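Local coordinates for protein 5-carboxymethyl-2-hydroxymuconate semialdehyde dehydrogenase (Thermus thermophilus, PDB 2D4E) that probably catalyses the NAD-dependent oxidation of 5-carboxymethyl-2-hydroxymuconate semialdehyde to the corresponding acid, as a member of the aldehyde dehydrogenase family, at residues Leu392-Ala406 with Ile410-Asp422. Sequence-based numbering, arbitrary orientation.
Sequences LLPTVFVGENHMKIA and IFGPVLVAIPFKD. With NAD (nicotinamide-adenine-dinucleotide), chain K.
Leu415 O is gripped from the neighbouring strand by two groups: it accepts a hydrogen bond from Phe397 N at 2.8 Å and is approached more weakly by Val396 CA, a CA-H...O contact of 3.4 Å. Leu415 N in turn donates to Thr395 O, also at 2.8 Å. The ladder runs on through Ala417 N to Phe397 O, nearly straight at 175°, and ends with Gly399 N donating to Ala417 O; at its start Thr395 N bonds to Pro413 O. Each acceptor lies one residue off the directly facing pair, the pattern of parallel strands, and the segment axes diverge by only 24°. Strands 395-398 and 414-420, with the short helix 404-407 between them, form a beta-alpha-beta crossover in the mixed sheet of this aldehyde dehydrogenase fold. Strands 369-372 and 310-314 continue the sheet beyond them.

On the sheet face carrying Thr395, Phe397, Val414 and Val416, Val416 packs against the helix that begins at Lys404: Val416 CG1, set between the backbone N and the carbonyl carbon (chi1 60°), lies 4.1 Å from Ala406 CA, and Val416 CG2 4.0 Å from Ile405 CD1. Phe397 turns its ring edge to Val414, whose CG1 lies 4.2 Å from Phe397 CD1 near the ring plane. On the other face, Val398 and Leu415 touch helix 315-331. Beyond the end of strand 395-398, Asn401 OD1 is met by Ile418 CD1 at 3.6 Å, the two side chains crossing at about a right angle; that oxygen accepts a hydrogen bond from Arg310. The segment leading into strand 414-420 also borders the cofactor: one ring face of Phe411 covers the ribose next to the nicotinamide, with Phe411 CE1 3.4 Å from NAD C2D.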
ATOM      1  N   LEU C 392      31.876 -35.405   5.692  1.00 21.35           N
ATOM      2  CA  LEU C 392      31.910 -35.655   4.261  1.00 22.43           C
ATOM      3  C   LEU C 392      32.801 -34.597   3.630  1.00 19.84           C
ATOM      4  O   LEU C 392      32.740 -33.423   3.997  1.00 19.82           O
ATOM      5  CB  LEU C 392      30.511 -35.559   3.645  1.00 20.00           C
ATOM      6  CG  LEU C 392      30.505 -35.857   2.136  1.00 24.63           C
ATOM      7  CD1 LEU C 392      30.728 -37.355   1.914  1.00 22.54           C
ATOM      8  CD2 LEU C 392      29.193 -35.417   1.512  1.00 21.09           C
ATOM      9  N   LEU C 393      33.639 -35.016   2.693  1.00 18.99           N
ATOM     10  CA  LEU C 393      34.518 -34.080   2.011  1.00 18.28           C
ATOM     11  C   LEU C 393      33.704 -33.222   1.044  1.00 20.65           C
ATOM     12  O   LEU C 393      32.770 -33.710   0.398  1.00 19.97           O
ATOM     13  CB  LEU C 393      35.595 -34.832   1.231  1.00 18.90           C
ATOM     14  CG  LEU C 393      36.678 -35.604   1.982  1.00 19.95           C
ATOM     15  CD1 LEU C 393      37.442 -36.471   0.990  1.00 19.31           C
ATOM     16  CD2 LEU C 393      37.619 -34.630   2.685  1.00 17.47           C
ATOM     17  N   PRO C 394      34.023 -31.920   0.958  1.00 20.41           N
ATOM     18  CA  PRO C 394      33.275 -31.078   0.023  1.00 15.28           C
ATOM     19  C   PRO C 394      33.408 -31.785  -1.331  1.00 21.44           C
ATOM     20  O   PRO C 394      34.505 -32.189  -1.723  1.00 19.69           O
ATOM     21  CB  PRO C 394      34.029 -29.760   0.099  1.00 14.91           C
ATOM     22  CG  PRO C 394      34.369 -29.689   1.568  1.00 13.56           C
ATOM     23  CD  PRO C 394      34.855 -31.097   1.863  1.00 15.70           C
ATOM     24  N   THR C 395      32.290 -31.939  -2.030  1.00 22.76           N
ATOM     25  CA  THR C 395      32.254 -32.668  -3.296  1.00 19.13           C
ATOM     26  C   THR C 395      31.784 -31.869  -4.514  1.00 20.94           C
ATOM     27  O   THR C 395      30.829 -31.102  -4.433  1.00 18.82           O
ATOM     28  CB  THR C 395      31.343 -33.911  -3.124  1.00 21.18           C
ATOM     29  OG1 THR C 395      31.813 -34.683  -2.011  1.00 14.56           O
ATOM     30  CG2 THR C 395      31.341 -34.782  -4.385  1.00 23.24           C
ATOM     31  N   VAL C 396      32.458 -32.068  -5.644  1.00 20.47           N
ATOM     32  CA  VAL C 396      32.111 -31.387  -6.889  1.00 19.27           C
ATOM     33  C   VAL C 396      32.050 -32.369  -8.052  1.00 23.51           C
ATOM     34  O   VAL C 396      32.993 -33.132  -8.282  1.00 23.35           O
ATOM     35  CB  VAL C 396      33.149 -30.295  -7.279  1.00 21.10           C
ATOM     36  CG1 VAL C 396      32.722 -29.624  -8.582  1.00 15.84           C
ATOM     37  CG2 VAL C 396      33.288 -29.265  -6.181  1.00 14.35           C
ATOM     38  N   PHE C 397      30.939 -32.332  -8.782  1.00 22.22           N
ATOM     39  CA  PHE C 397      30.721 -33.181  -9.953  1.00 19.27           C
ATOM     40  C   PHE C 397      30.524 -32.287 -11.166  1.00 16.36           C
ATOM     41  O   PHE C 397      30.168 -31.122 -11.035  1.00 19.91           O
ATOM     42  CB  PHE C 397      29.421 -33.987  -9.849  1.00 19.75           C
ATOM     43  CG  PHE C 397      29.517 -35.248  -9.050  1.00 22.10           C
ATOM     44  CD1 PHE C 397      29.006 -35.301  -7.752  1.00 23.00           C
ATOM     45  CD2 PHE C 397      30.025 -36.413  -9.622  1.00 21.98           C
ATOM     46  CE1 PHE C 397      28.990 -36.501  -7.036  1.00 25.63           C
ATOM     47  CE2 PHE C 397      30.017 -37.619  -8.918  1.00 20.46           C
ATOM     48  CZ  PHE C 397      29.496 -37.666  -7.623  1.00 23.32           C
ATOM     49  N   VAL C 398      30.751 -32.847 -12.347  1.00 18.47           N
ATOM     50  CA  VAL C 398      30.479 -32.143 -13.589  1.00 21.54           C
ATOM     51  C   VAL C 398      29.442 -33.083 -14.183  1.00 22.81           C
ATOM     52  O   VAL C 398      29.703 -34.276 -14.334  1.00 26.87           O
ATOM     53  CB  VAL C 398      31.689 -32.070 -14.529  1.00 20.83           C
ATOM     54  CG1 VAL C 398      31.222 -31.677 -15.921  1.00 19.29           C
ATOM     55  CG2 VAL C 398      32.680 -31.037 -14.019  1.00 24.45           C
ATOM     56  N   GLY C 399      28.255 -32.568 -14.475  1.00 21.29           N
ATOM     57  CA  GLY C 399      27.227 -33.426 -15.024  1.00 20.90           C
ATOM     58  C   GLY C 399      26.239 -32.731 -15.933  1.00 21.70           C
ATOM     59  O   GLY C 399      26.546 -31.711 -16.555  1.00 25.37           O
ATOM     60  N   GLU C 400      25.041 -33.297 -16.010  1.00 23.40           N
ATOM     61  CA  GLU C 400      23.984 -32.755 -16.853  1.00 24.64           C
ATOM     62  C   GLU C 400      22.763 -32.504 -15.989  1.00 20.25           C
ATOM     63  O   GLU C 400      22.535 -33.205 -15.005  1.00 19.83           O
ATOM     64  CB  GLU C 400      23.660 -33.734 -17.983  1.00 19.11           C
ATOM     65  CG  GLU C 400      24.894 -34.151 -18.765  1.00 35.05           C
ATOM     66  CD  GLU C 400      24.589 -35.113 -19.905  1.00 47.00           C
ATOM     67  OE1 GLU C 400      23.934 -36.153 -19.664  1.00 48.86           O
ATOM     68  OE2 GLU C 400      25.016 -34.831 -21.045  1.00 52.91           O
ATOM     69  N   ASN C 401      21.977 -31.506 -16.371  1.00 23.85           N
ATOM     70  CA  ASN C 401      20.797 -31.114 -15.615  1.00 22.56           C
ATOM     71  C   ASN C 401      19.713 -32.178 -15.460  1.00 23.19           C
ATOM     72  O   ASN C 401      18.884 -32.088 -14.557  1.00 29.33           O
ATOM     73  CB  ASN C 401      20.194 -29.847 -16.229  1.00 22.18           C
ATOM     74  CG  ASN C 401      19.342 -29.078 -15.241  1.00 29.17           C
ATOM     75  OD1 ASN C 401      19.840 -28.608 -14.220  1.00 25.73           O
ATOM     76  ND2 ASN C 401      18.051 -28.954 -15.532  1.00 27.55           N
ATOM     77  N   HIS C 402      19.715 -33.185 -16.329  1.00 23.82           N
ATOM     78  CA  HIS C 402      18.711 -34.248 -16.269  1.00 23.25           C
ATOM     79  C   HIS C 402      19.119 -35.346 -15.284  1.00 24.32           C
ATOM     80  O   HIS C 402      18.322 -36.229 -14.958  1.00 22.13           O
ATOM     81  CB  HIS C 402      18.522 -34.869 -17.655  1.00 27.55           C
ATOM     82  CG  HIS C 402      19.691 -35.693 -18.103  1.00 41.97           C
ATOM     83  ND1 HIS C 402      19.984 -36.927 -17.559  1.00 45.10           N
ATOM     84  CD2 HIS C 402      20.674 -35.435 -18.998  1.00 40.58           C
ATOM     85  CE1 HIS C 402      21.099 -37.391 -18.095  1.00 41.35           C
ATOM     86  NE2 HIS C 402      21.538 -36.505 -18.970  1.00 40.80           N
ATOM     87  N   MET C 403      20.365 -35.301 -14.828  1.00 20.58           N
ATOM     88  CA  MET C 403      20.850 -36.299 -13.887  1.00 21.43           C
ATOM     89  C   MET C 403      20.135 -36.211 -12.547  1.00 20.23           C
ATOM     90  O   MET C 403      19.640 -35.153 -12.159  1.00 17.32           O
ATOM     91  CB  MET C 403      22.354 -36.149 -13.675  1.00 22.75           C
ATOM     92  CG  MET C 403      23.177 -36.534 -14.887  1.00 21.45           C
ATOM     93  SD  MET C 403      24.932 -36.323 -14.593  1.00 26.30           S
ATOM     94  CE  MET C 403      25.618 -37.135 -16.066  1.00 27.57           C
ATOM     95  N   LYS C 404      20.084 -37.340 -11.852  1.00 19.22           N
ATOM     96  CA  LYS C 404      19.434 -37.420 -10.558  1.00 19.08           C
ATOM     97  C   LYS C 404      20.094 -36.485  -9.538  1.00 21.82           C
ATOM     98  O   LYS C 404      19.405 -35.862  -8.732  1.00 21.69           O
ATOM     99  CB  LYS C 404      19.470 -38.867 -10.055  1.00 24.80           C
ATOM    100  CG  LYS C 404      18.675 -39.112  -8.776  1.00 37.08           C
ATOM    101  CD  LYS C 404      18.793 -40.564  -8.315  1.00 44.21           C
ATOM    102  CE  LYS C 404      18.173 -41.537  -9.314  1.00 45.53           C
ATOM    103  NZ  LYS C 404      16.687 -41.420  -9.354  1.00 48.86           N
ATOM    104  N   ILE C 405      21.421 -36.373  -9.573  1.00 18.15           N
ATOM    105  CA  ILE C 405      22.108 -35.502  -8.622  1.00 22.41           C
ATOM    106  C   ILE C 405      21.853 -34.036  -8.928  1.00 21.58           C
ATOM    107  O   ILE C 405      22.153 -33.161  -8.114  1.00 22.47           O
ATOM    108  CB  ILE C 405      23.645 -35.735  -8.589  1.00 19.04           C
ATOM    109  CG1 ILE C 405      24.252 -35.518  -9.973  1.00 21.13           C
ATOM    110  CG2 ILE C 405      23.945 -37.124  -8.063  1.00 23.57           C
ATOM    111  CD1 ILE C 405      25.773 -35.488  -9.965  1.00 18.05           C
ATOM    112  N   ALA C 406      21.306 -33.766 -10.107  1.00 20.64           N
ATOM    113  CA  ALA C 406      20.996 -32.397 -10.493  1.00 22.13           C
ATOM    114  C   ALA C 406      19.523 -32.100 -10.197  1.00 19.62           C
ATOM    115  O   ALA C 406      19.154 -30.965  -9.896  1.00 21.16           O
ATOM    116  CB  ALA C 406      21.279 -32.193 -11.980  1.00 21.11           C
ATOM    117  N   ILE C 410      20.141 -32.970  -2.365  1.00 18.35           N
ATOM    118  CA  ILE C 410      21.038 -33.825  -1.607  1.00 15.21           C
ATOM    119  C   ILE C 410      21.182 -33.312  -0.175  1.00 14.92           C
ATOM    120  O   ILE C 410      21.292 -34.094   0.765  1.00 18.38           O
ATOM    121  CB  ILE C 410      22.413 -33.895  -2.293  1.00 21.39           C
ATOM    122  CG1 ILE C 410      22.230 -34.421  -3.719  1.00 18.04           C
ATOM    123  CG2 ILE C 410      23.354 -34.792  -1.499  1.00 16.25           C
ATOM    124  CD1 ILE C 410      23.464 -34.304  -4.589  1.00 22.93           C
ATOM    125  N   PHE C 411      21.164 -31.995  -0.016  1.00 18.08           N
ATOM    126  CA  PHE C 411      21.271 -31.361   1.300  1.00 17.96           C
ATOM    127  C   PHE C 411      22.565 -31.727   2.014  1.00 22.01           C
ATOM    128  O   PHE C 411      22.573 -32.122   3.187  1.00 21.34           O
ATOM    129  CB  PHE C 411      20.062 -31.727   2.173  1.00 19.13           C
ATOM    130  CG  PHE C 411      19.663 -30.640   3.131  1.00 20.35           C
ATOM    131  CD1 PHE C 411      19.336 -29.368   2.659  1.00 15.32           C
ATOM    132  CD2 PHE C 411      19.629 -30.873   4.502  1.00 21.99           C
ATOM    133  CE1 PHE C 411      18.984 -28.341   3.543  1.00 14.28           C
ATOM    134  CE2 PHE C 411      19.276 -29.848   5.396  1.00 18.49           C
ATOM    135  CZ  PHE C 411      18.954 -28.584   4.915  1.00 13.49           C
ATOM    136  N   GLY C 412      23.662 -31.582   1.282  1.00 20.99           N
ATOM    137  CA  GLY C 412      24.977 -31.871   1.808  1.00 20.98           C
ATOM    138  C   GLY C 412      25.965 -31.048   1.010  1.00 22.29           C
ATOM    139  O   GLY C 412      25.568 -30.393   0.038  1.00 20.59           O
ATOM    140  N   PRO C 413      27.253 -31.053   1.379  1.00 18.93           N
ATOM    141  CA  PRO C 413      28.230 -30.261   0.626  1.00 17.31           C
ATOM    142  C   PRO C 413      28.591 -30.919  -0.704  1.00 18.85           C
ATOM    143  O   PRO C 413      29.736 -31.326  -0.922  1.00 17.65           O
ATOM    144  CB  PRO C 413      29.406 -30.170   1.597  1.00 23.73           C
ATOM    145  CG  PRO C 413      29.349 -31.495   2.300  1.00 20.50           C
ATOM    146  CD  PRO C 413      27.871 -31.697   2.552  1.00 19.97           C
ATOM    147  N   VAL C 414      27.597 -31.020  -1.583  1.00 18.69           N
ATOM    148  CA  VAL C 414      27.772 -31.635  -2.896  1.00 18.55           C
ATOM    149  C   VAL C 414      27.288 -30.697  -3.994  1.00 18.77           C
ATOM    150  O   VAL C 414      26.134 -30.272  -3.995  1.00 18.00           O
ATOM    151  CB  VAL C 414      26.982 -32.958  -3.018  1.00 19.49           C
ATOM    152  CG1 VAL C 414      27.207 -33.564  -4.404  1.00 15.34           C
ATOM    153  CG2 VAL C 414      27.413 -33.942  -1.928  1.00 17.34           C
ATOM    154  N   LEU C 415      28.172 -30.398  -4.935  1.00 16.60           N
ATOM    155  CA  LEU C 415      27.849 -29.496  -6.033  1.00 17.19           C
ATOM    156  C   LEU C 415      27.926 -30.190  -7.384  1.00 21.59           C
ATOM    157  O   LEU C 415      28.759 -31.075  -7.590  1.00 21.60           O
ATOM    158  CB  LEU C 415      28.816 -28.311  -6.039  1.00 15.29           C
ATOM    159  CG  LEU C 415      28.651 -27.274  -7.160  1.00 19.80           C
ATOM    160  CD1 LEU C 415      27.381 -26.460  -6.918  1.00 20.82           C
ATOM    161  CD2 LEU C 415      29.865 -26.350  -7.194  1.00 15.62           C
ATOM    162  N   VAL C 416      27.046 -29.791  -8.296  1.00 19.31           N
ATOM    163  CA  VAL C 416      27.055 -30.335  -9.644  1.00 20.36           C
ATOM    164  C   VAL C 416      27.145 -29.159 -10.615  1.00 17.18           C
ATOM    165  O   VAL C 416      26.285 -28.284 -10.623  1.00 19.01           O
ATOM    166  CB  VAL C 416      25.792 -31.194  -9.946  1.00 21.79           C
ATOM    167  CG1 VAL C 416      24.526 -30.361  -9.814  1.00 22.78           C
ATOM    168  CG2 VAL C 416      25.894 -31.775 -11.347  1.00 24.06           C
ATOM    169  N   ALA C 417      28.220 -29.132 -11.397  1.00 16.58           N
ATOM    170  CA  ALA C 417      28.468 -28.080 -12.381  1.00 15.52           C
ATOM    171  C   ALA C 417      27.922 -28.509 -13.746  1.00 22.91           C
ATOM    172  O   ALA C 417      28.193 -29.616 -14.214  1.00 24.08           O
ATOM    173  CB  ALA C 417      29.965 -27.808 -12.476  1.00 16.02           C
ATOM    174  N   ILE C 418      27.167 -27.620 -14.385  1.00 21.97           N
ATOM    175  CA  ILE C 418      26.541 -27.901 -15.673  1.00 19.62           C
ATOM    176  C   ILE C 418      26.780 -26.744 -16.635  1.00 19.05           C
ATOM    177  O   ILE C 418      26.555 -25.588 -16.288  1.00 23.31           O
ATOM    178  CB  ILE C 418      25.024 -28.083 -15.487  1.00 21.31           C
ATOM    179  CG1 ILE C 418      24.766 -29.108 -14.383  1.00 24.57           C
ATOM    180  CG2 ILE C 418      24.378 -28.530 -16.790  1.00 20.52           C
ATOM    181  CD1 ILE C 418      23.362 -29.061 -13.813  1.00 22.38           C
ATOM    182  N   PRO C 419      27.233 -27.043 -17.863  1.00 21.82           N
ATOM    183  CA  PRO C 419      27.498 -26.004 -18.864  1.00 20.53           C
ATOM    184  C   PRO C 419      26.266 -25.520 -19.619  1.00 18.76           C
ATOM    185  O   PRO C 419      25.254 -26.218 -19.694  1.00 25.43           O
ATOM    186  CB  PRO C 419      28.485 -26.688 -19.805  1.00 23.18           C
ATOM    187  CG  PRO C 419      27.967 -28.097 -19.827  1.00 20.70           C
ATOM    188  CD  PRO C 419      27.697 -28.359 -18.345  1.00 21.15           C
ATOM    189  N   PHE C 420      26.352 -24.310 -20.160  1.00 17.70           N
ATOM    190  CA  PHE C 420      25.271 -23.774 -20.979  1.00 21.25           C
ATOM    191  C   PHE C 420      25.939 -22.952 -22.073  1.00 22.78           C
ATOM    192  O   PHE C 420      26.988 -22.342 -21.846  1.00 20.89           O
ATOM    193  CB  PHE C 420      24.258 -22.959 -20.146  1.00 17.13           C
ATOM    194  CG  PHE C 420      24.800 -21.683 -19.556  1.00 16.89           C
ATOM    195  CD1 PHE C 420      24.978 -20.548 -20.347  1.00 15.61           C
ATOM    196  CD2 PHE C 420      25.068 -21.599 -18.192  1.00 12.86           C
ATOM    197  CE1 PHE C 420      25.408 -19.346 -19.790  1.00 20.23           C
ATOM    198  CE2 PHE C 420      25.497 -20.406 -17.623  1.00 16.56           C
ATOM    199  CZ  PHE C 420      25.668 -19.271 -18.423  1.00 18.24           C
ATOM    200  N   LYS C 421      25.359 -22.972 -23.269  1.00 24.05           N
ATOM    201  CA  LYS C 421      25.949 -22.253 -24.392  1.00 27.79           C
ATOM    202  C   LYS C 421      25.479 -20.811 -24.534  1.00 27.96           C
ATOM    203  O   LYS C 421      26.174 -19.996 -25.132  1.00 29.48           O
ATOM    204  CB  LYS C 421      25.692 -23.012 -25.701  1.00 31.85           C
ATOM    205  CG  LYS C 421      24.269 -22.916 -26.220  1.00 41.59           C
ATOM    206  CD  LYS C 421      24.102 -23.714 -27.505  1.00 50.27           C
ATOM    207  CE  LYS C 421      22.837 -23.312 -28.255  1.00 50.21           C
ATOM    208  NZ  LYS C 421      21.615 -23.496 -27.430  1.00 54.20           N
ATOM    209  N   ASP C 422      24.308 -20.494 -23.991  1.00 25.86           N
ATOM    210  CA  ASP C 422      23.790 -19.134 -24.082  1.00 24.31           C
ATOM    211  C   ASP C 422      22.717 -18.844 -23.037  1.00 24.45           C
ATOM    212  O   ASP C 422      22.275 -19.744 -22.321  1.00 22.43           O
ATOM    213  CB  ASP C 422      23.249 -18.875 -25.496  1.00 27.60           C
ATOM    214  CG  ASP C 422      22.132 -19.824 -25.884  1.00 27.25           C
ATOM    215  OD1 ASP C 422      21.859 -19.944 -27.098  1.00 38.53           O
ATOM    216  OD2 ASP C 422      21.518 -20.443 -24.989  1.00 29.90           O
TER
HETATM  217  PA  NAD K1701      11.745 -33.210   7.593  1.00 28.04           P
HETATM  218  O1A NAD K1701      11.644 -34.659   7.721  1.00 35.18           O
HETATM  219  O2A NAD K1701      10.698 -32.655   6.718  1.00 32.03           O
HETATM  220  O5B NAD K1701      11.627 -32.417   9.005  1.00 29.93           O
HETATM  221  C5B NAD K1701      10.864 -31.185   9.226  1.00 24.02           C
HETATM  222  C4B NAD K1701       9.910 -31.428  10.376  1.00 26.30           C
HETATM  223  O4B NAD K1701       8.923 -32.334   9.836  1.00 25.28           O
HETATM  224  C3B NAD K1701      10.521 -32.189  11.585  1.00 24.85           C
HETATM  225  O3B NAD K1701      10.302 -31.458  12.810  1.00 20.81           O
HETATM  226  C2B NAD K1701       9.802 -33.547  11.524  1.00 25.91           C
HETATM  227  O2B NAD K1701       9.628 -34.159  12.822  1.00 22.44           O
HETATM  228  C1B NAD K1701       8.500 -33.174  10.846  1.00 21.50           C
HETATM  229  N9A NAD K1701       7.848 -34.316  10.230  1.00 23.48           N
HETATM  230  C8A NAD K1701       8.399 -35.368   9.521  1.00 20.45           C
HETATM  231  N7A NAD K1701       7.486 -36.269   9.088  1.00 22.94           N
HETATM  232  C5A NAD K1701       6.285 -35.739   9.559  1.00 20.50           C
HETATM  233  C6A NAD K1701       4.921 -36.204   9.448  1.00 26.71           C
HETATM  234  N6A NAD K1701       4.583 -37.330   8.815  1.00 28.32           N
HETATM  235  N1A NAD K1701       3.949 -35.414  10.046  1.00 22.55           N
HETATM  236  C2A NAD K1701       4.309 -34.243  10.706  1.00 20.01           C
HETATM  237  N3A NAD K1701       5.527 -33.742  10.859  1.00 23.38           N
HETATM  238  C4A NAD K1701       6.484 -34.531  10.264  1.00 23.35           C
HETATM  239  O3  NAD K1701      13.146 -32.899   7.086  1.00 38.43           O
HETATM  240  PN  NAD K1701      14.453 -32.137   7.560  1.00 29.83           P
HETATM  241  O1N NAD K1701      15.550 -33.117   7.431  1.00 41.02           O
HETATM  242  O2N NAD K1701      14.229 -31.580   8.905  1.00 31.72           O
HETATM  243  O5D NAD K1701      14.432 -31.175   6.346  1.00 42.63           O
HETATM  244  C5D NAD K1701      15.509 -30.466   5.785  1.00 23.70           C
HETATM  245  C4D NAD K1701      14.720 -29.863   4.665  1.00 23.47           C
HETATM  246  O4D NAD K1701      14.098 -28.616   5.048  1.00 21.05           O
HETATM  247  C3D NAD K1701      15.443 -29.670   3.340  1.00 23.42           C
HETATM  248  O3D NAD K1701      14.712 -30.209   2.221  1.00 29.39           O
HETATM  249  C2D NAD K1701      15.605 -28.151   3.313  1.00 19.11           C
HETATM  250  O2D NAD K1701      15.737 -27.675   1.958  1.00 20.88           O
HETATM  251  C1D NAD K1701      14.349 -27.700   4.025  1.00 22.68           C
HETATM  252  N1N NAD K1701      14.443 -26.333   4.565  1.00 23.91           N
HETATM  253  C2N NAD K1701      13.705 -25.415   3.834  1.00 20.92           C
HETATM  254  C3N NAD K1701      13.755 -24.100   4.273  1.00 23.47           C
HETATM  255  C7N NAD K1701      13.010 -22.989   3.547  1.00 20.13           C
HETATM  256  O7N NAD K1701      13.090 -21.856   3.985  1.00 25.59           O
HETATM  257  N7N NAD K1701      12.292 -23.266   2.444  1.00 21.78           N
HETATM  258  C4N NAD K1701      14.551 -23.710   5.446  1.00 25.85           C
HETATM  259  C5N NAD K1701      15.254 -24.765   6.096  1.00 20.86           C
HETATM  260  C6N NAD K1701      15.252 -26.081   5.721  1.00 19.12           C